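Glucose-binding protein (Thermus thermophilus HB27, PDB 2B3F) binds glucose and galactose as a periplasmic solute-binding protein, probably delivering the sugar to a binding-protein-dependent transport system. Local coordinates at residues 150-155 against 236-241; 226-231 against 243-248. All blocks are in the same frame, centred on the assembly; numbering follows the deposited sequence.

Contact 1: residues 150-155 against 236-241; sequences QTLKQK and AAFNIM. Unlike the reference sequence in segment 236-241: I240 (reference Val).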
# COMPACT_ATOMS: atom_id res chain seq x y z
N GLN A 150 -24.06 -13.60 2.14
CA GLN A 150 -25.52 -13.81 2.03
C GLN A 150 -26.07 -14.46 3.31
O GLN A 150 -27.04 -13.97 3.92
CB GLN A 150 -25.84 -14.66 0.80
CG GLN A 150 -27.32 -14.66 0.41
CD GLN A 150 -27.77 -13.34 -0.20
OE1 GLN A 150 -27.83 -12.31 0.47
NE2 GLN A 150 -28.10 -13.38 -1.50
N THR A 151 -25.43 -15.54 3.75
CA THR A 151 -25.71 -16.14 5.05
C THR A 151 -25.72 -15.10 6.17
O THR A 151 -26.61 -15.11 7.02
CB THR A 151 -24.67 -17.24 5.39
OG1 THR A 151 -24.73 -18.26 4.39
CG2 THR A 151 -24.94 -17.87 6.75
N LEU A 152 -24.73 -14.20 6.17
CA LEU A 152 -24.61 -13.21 7.24
C LEU A 152 -25.72 -12.17 7.17
O LEU A 152 -26.21 -11.71 8.21
CB LEU A 152 -23.23 -12.52 7.22
CG LEU A 152 -22.06 -13.39 7.66
CD1 LEU A 152 -20.72 -12.79 7.20
CD2 LEU A 152 -22.07 -13.57 9.18
N LYS A 153 -26.11 -11.79 5.96
CA LYS A 153 -27.25 -10.89 5.79
C LYS A 153 -28.53 -11.52 6.34
O LYS A 153 -29.30 -10.85 7.05
CB LYS A 153 -27.43 -10.50 4.33
CG LYS A 153 -26.47 -9.40 3.87
CD LYS A 153 -26.60 -9.19 2.39
CE LYS A 153 -25.56 -8.24 1.85
NZ LYS A 153 -25.74 -8.07 0.39
N GLN A 154 -28.73 -12.79 6.04
CA GLN A 154 -29.85 -13.58 6.59
C GLN A 154 -29.83 -13.60 8.13
O GLN A 154 -30.88 -13.47 8.77
CB GLN A 154 -29.85 -14.99 6.00
CG GLN A 154 -30.25 -15.00 4.52
CD GLN A 154 -29.84 -16.26 3.76
OE1 GLN A 154 -29.28 -17.21 4.33
NE2 GLN A 154 -30.12 -16.27 2.45
N LYS A 155 -28.64 -13.72 8.70
CA LYS A 155 -28.46 -13.69 10.15
C LYS A 155 -28.55 -12.28 10.77
O LYS A 155 -28.45 -12.14 11.98
CB LYS A 155 -27.13 -14.36 10.54
CG LYS A 155 -27.09 -15.82 10.15
CD LYS A 155 -25.83 -16.51 10.58
CE LYS A 155 -25.94 -18.00 10.34
NZ LYS A 155 -24.94 -18.77 11.11
N ALA A 236 -19.33 -5.31 10.72
CA ALA A 236 -18.93 -5.98 9.48
C ALA A 236 -18.18 -7.23 9.89
O ALA A 236 -17.69 -7.29 11.01
CB ALA A 236 -18.04 -5.06 8.66
N ALA A 237 -18.08 -8.20 8.99
CA ALA A 237 -17.33 -9.44 9.23
C ALA A 237 -15.90 -9.37 8.68
O ALA A 237 -14.97 -9.97 9.25
CB ALA A 237 -18.08 -10.61 8.60
N PHE A 238 -15.74 -8.65 7.56
CA PHE A 238 -14.50 -8.64 6.81
C PHE A 238 -14.12 -7.23 6.35
O PHE A 238 -14.96 -6.37 6.17
CB PHE A 238 -14.63 -9.51 5.56
CG PHE A 238 -15.24 -10.87 5.83
CD1 PHE A 238 -14.55 -11.81 6.58
CD2 PHE A 238 -16.49 -11.19 5.32
CE1 PHE A 238 -15.11 -13.08 6.81
CE2 PHE A 238 -17.06 -12.44 5.56
CZ PHE A 238 -16.37 -13.38 6.30
N ASN A 239 -12.81 -7.05 6.13
CA ASN A 239 -12.30 -5.83 5.47
C ASN A 239 -11.09 -6.23 4.63
O ASN A 239 -10.28 -7.01 5.10
CB ASN A 239 -11.92 -4.78 6.49
CG ASN A 239 -11.52 -3.45 5.86
OD1 ASN A 239 -12.26 -2.88 5.03
ND2 ASN A 239 -10.38 -2.93 6.29
N ILE A 240 -10.99 -5.71 3.41
CA ILE A 240 -9.82 -5.98 2.55
C ILE A 240 -8.94 -4.73 2.62
O ILE A 240 -9.34 -3.67 2.15
CB ILE A 240 -10.21 -6.27 1.08
CG1 ILE A 240 -11.19 -7.46 0.97
CG2 ILE A 240 -8.97 -6.50 0.22
CD1 ILE A 240 -10.71 -8.75 1.58
N MET A 241 -7.74 -4.82 3.19
CA MET A 241 -6.92 -3.63 3.37
C MET A 241 -5.46 -4.03 3.59
O MET A 241 -5.19 -5.15 4.07
CB MET A 241 -7.46 -2.82 4.55
CG MET A 241 -6.79 -1.50 4.86
SD MET A 241 -6.56 -0.45 3.42
CE MET A 241 -8.20 -0.32 2.71
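L152, near the C-terminal end of helix 142-154, meets A237 and F238 with a single methyl group. Q154 N and K155 N close the last turn on Q150 O and T151 O. T151 turns its hydroxyl back to the carbonyl of A147, within its own helix. On the helix side L152 alone makes the contact. Its CG stands anti to the carbonyl carbon (chi1 -72°) and its chain is extended beyond that, which brings CD1 to 3.7 Å from A237 CB. The same CD1 lies 4.0 Å from F238 CE2, approaching the phenyl ring obliquely. A237 CB in turn rests 3.6 Å above one face of that ring, offset toward its rim, so methyl, methyl and ring form a small apolar cluster in which all three residues are buried. Further on, the ammonium groups of K153 and K155 hydrogen-bond the carbonyls of D213 and W134. W134 also packs on L152 and A237, and P139 on F238. Strand 238-240 itself lies between strands 161-162 and 123-126 of a four-stranded mixed sheet, and L152 joins the last turn of helix 142-154 to A237 and F238, by an inner strand of that sheet.

Contact 2: residues 226-231 against 243-248; sequences QAVDRV and DWAAGY. With GAL (beta-D-galactopyranose), chain G.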
# COMPACT_ATOMS: atom_id res chain seq x y z
N GLN A 226 -11.66 3.93 9.88
CA GLN A 226 -13.09 3.77 10.23
C GLN A 226 -13.68 2.49 9.67
O GLN A 226 -14.53 1.87 10.29
CB GLN A 226 -13.89 4.97 9.75
CG GLN A 226 -13.66 6.19 10.60
CD GLN A 226 -14.47 7.37 10.17
OE1 GLN A 226 -14.41 7.81 9.02
NE2 GLN A 226 -15.26 7.91 11.11
N ALA A 227 -13.25 2.09 8.47
CA ALA A 227 -13.70 0.83 7.90
C ALA A 227 -13.16 -0.37 8.73
O ALA A 227 -13.86 -1.35 8.98
CB ALA A 227 -13.28 0.73 6.46
N VAL A 228 -11.89 -0.32 9.16
CA VAL A 228 -11.37 -1.34 10.05
C VAL A 228 -12.18 -1.39 11.34
O VAL A 228 -12.51 -2.47 11.83
CB VAL A 228 -9.84 -1.14 10.37
CG1 VAL A 228 -9.37 -2.15 11.43
CG2 VAL A 228 -9.03 -1.30 9.08
N ASP A 229 -12.49 -0.21 11.87
CA ASP A 229 -13.26 -0.08 13.10
C ASP A 229 -14.59 -0.85 12.99
O ASP A 229 -15.02 -1.44 13.97
CB ASP A 229 -13.56 1.39 13.41
CG ASP A 229 -12.38 2.14 13.95
OD1 ASP A 229 -11.33 1.52 14.31
OD2 ASP A 229 -12.50 3.38 14.05
N ARG A 230 -15.22 -0.85 11.82
CA ARG A 230 -16.48 -1.59 11.65
C ARG A 230 -16.32 -3.06 11.92
O ARG A 230 -17.20 -3.70 12.50
CB ARG A 230 -17.10 -1.40 10.25
CG ARG A 230 -17.64 0.00 10.00
CD ARG A 230 -18.24 0.15 8.62
NE ARG A 230 -19.41 -0.69 8.47
CZ ARG A 230 -20.63 -0.36 8.86
NH1 ARG A 230 -20.85 0.84 9.40
NH2 ARG A 230 -21.62 -1.22 8.70
N VAL A 231 -15.20 -3.63 11.49
CA VAL A 231 -14.90 -5.02 11.76
C VAL A 231 -14.66 -5.24 13.27
O VAL A 231 -15.19 -6.20 13.86
CB VAL A 231 -13.70 -5.52 10.92
CG1 VAL A 231 -13.35 -6.95 11.28
CG2 VAL A 231 -14.01 -5.42 9.45
N ASP A 243 -1.66 -4.15 5.28
CA ASP A 243 -1.32 -4.50 6.65
C ASP A 243 -0.90 -3.35 7.56
O ASP A 243 -0.59 -3.56 8.74
CB ASP A 243 -0.36 -5.71 6.74
CG ASP A 243 0.83 -5.65 5.78
OD1 ASP A 243 1.16 -4.60 5.18
OD2 ASP A 243 1.46 -6.73 5.62
N TRP A 244 -0.99 -2.12 7.06
CA TRP A 244 -1.03 -0.97 7.98
C TRP A 244 -2.22 -1.15 8.95
O TRP A 244 -2.23 -0.59 10.04
CB TRP A 244 -1.13 0.37 7.24
CG TRP A 244 -2.11 0.42 6.10
CD1 TRP A 244 -3.42 0.83 6.13
CD2 TRP A 244 -1.81 0.13 4.73
NE1 TRP A 244 -3.96 0.78 4.85
CE2 TRP A 244 -2.99 0.33 3.98
CE3 TRP A 244 -0.66 -0.33 4.06
CZ2 TRP A 244 -3.04 0.12 2.60
CZ3 TRP A 244 -0.72 -0.54 2.70
CH2 TRP A 244 -1.89 -0.32 1.98
N ALA A 245 -3.21 -1.94 8.55
CA ALA A 245 -4.36 -2.26 9.43
C ALA A 245 -3.93 -3.05 10.65
O ALA A 245 -4.43 -2.79 11.74
CB ALA A 245 -5.43 -3.01 8.66
N ALA A 246 -2.97 -3.97 10.49
CA ALA A 246 -2.43 -4.69 11.63
C ALA A 246 -1.73 -3.73 12.59
O ALA A 246 -1.93 -3.83 13.81
CB ALA A 246 -1.50 -5.82 11.18
N GLY A 247 -0.95 -2.78 12.07
CA GLY A 247 -0.31 -1.77 12.89
C GLY A 247 -1.33 -0.96 13.67
O GLY A 247 -1.17 -0.71 14.84
N TYR A 248 -2.41 -0.56 13.00
CA TYR A 248 -3.47 0.21 13.68
C TYR A 248 -4.07 -0.59 14.83
O TYR A 248 -4.15 -0.12 15.96
CB TYR A 248 -4.54 0.60 12.66
CG TYR A 248 -5.77 1.24 13.23
CD1 TYR A 248 -5.72 2.47 13.87
CD2 TYR A 248 -7.01 0.63 13.09
CE1 TYR A 248 -6.90 3.07 14.40
CE2 TYR A 248 -8.17 1.22 13.61
CZ TYR A 248 -8.10 2.42 14.23
OH TYR A 248 -9.27 3.00 14.74
C1 GAL G . -0.09 3.40 1.55
C2 GAL G . 1.27 3.58 2.24
C3 GAL G . 1.24 3.07 3.68
C4 GAL G . 0.07 3.67 4.46
C5 GAL G . -1.22 3.52 3.61
C6 GAL G . -2.49 4.09 4.25
O1 GAL G . -0.07 3.93 0.26
O2 GAL G . 2.28 2.93 1.46
O3 GAL G . 2.46 3.40 4.33
O4 GAL G . 0.38 5.01 4.73
O5 GAL G . -1.07 4.09 2.33
O6 GAL G . -2.45 5.49 4.25
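The galactose site borrows one of its aromatic walls from the first turn of helix 244-252, and the same helix packs on helix 224-233 through A245 and Y248. W244 lays its indole face against the sugar, on the side formed by C1, C3 and C5: GAL C5 sits over the centre of the ring system, 3.6 Å from CD2, in the CH-pi manner common in sugar-binding proteins. The indole also makes edge-to-face contacts with W224, H119 and H348, while D278, E13, H66, A42, K312 and H348 hydrogen-bond the galactose.

In this periplasmic binding protein, helices 224-233 and 244-252 are joined through strand 238-240, and their short segments cross at -66° with the axes 10.9 Å apart. V228 touches helix 244-252 with both of its branches. CG2 reaches A245 CB at 4.0 Å, and CG1 comes to the edge of the Y248 ring, 4.0 Å from CD2; the valine and tyrosine side chains run alongside one another in opposite senses.

Y248 has its CG anti to the backbone N (chi1 173°), which sends the phenol across to D229. There Y248 OH donates a short hydrogen bond of 2.6 Å to D229 OD1, received on the syn lone pair. OD1 lies in the plane of the phenol ring, at its edge, and the carboxylate is turned 37° from that plane. The bond ties the partly exposed D229 to a buried tyrosine. Before the helix, D243 occupies the N-cap position without a capping bond from its side chain; its carboxylate instead engages H119 ND1, R120 N and Y329 OH.

How the contacts relate
Both contacts are buried, contact 1 farther out: its centre lies about 23 Å from the centre of the chain and that of contact 2 about 13 Å. Contact 1 is away from the sugar, whereas contact 2 holds a pocket residue. Their centres are 16 Å apart. Strand 238-240 of contact 1 runs in sequence between the two helices of contact 2, and helix 224-233 packs on it, with V231 CG2 3.7 Å from N239 CB. Contact 1 is purely apolar and small, joining a peripheral helix to the sheet. Contact 2 buries more surface and adds a tyrosine-carboxylate hydrogen bond at its partly exposed side.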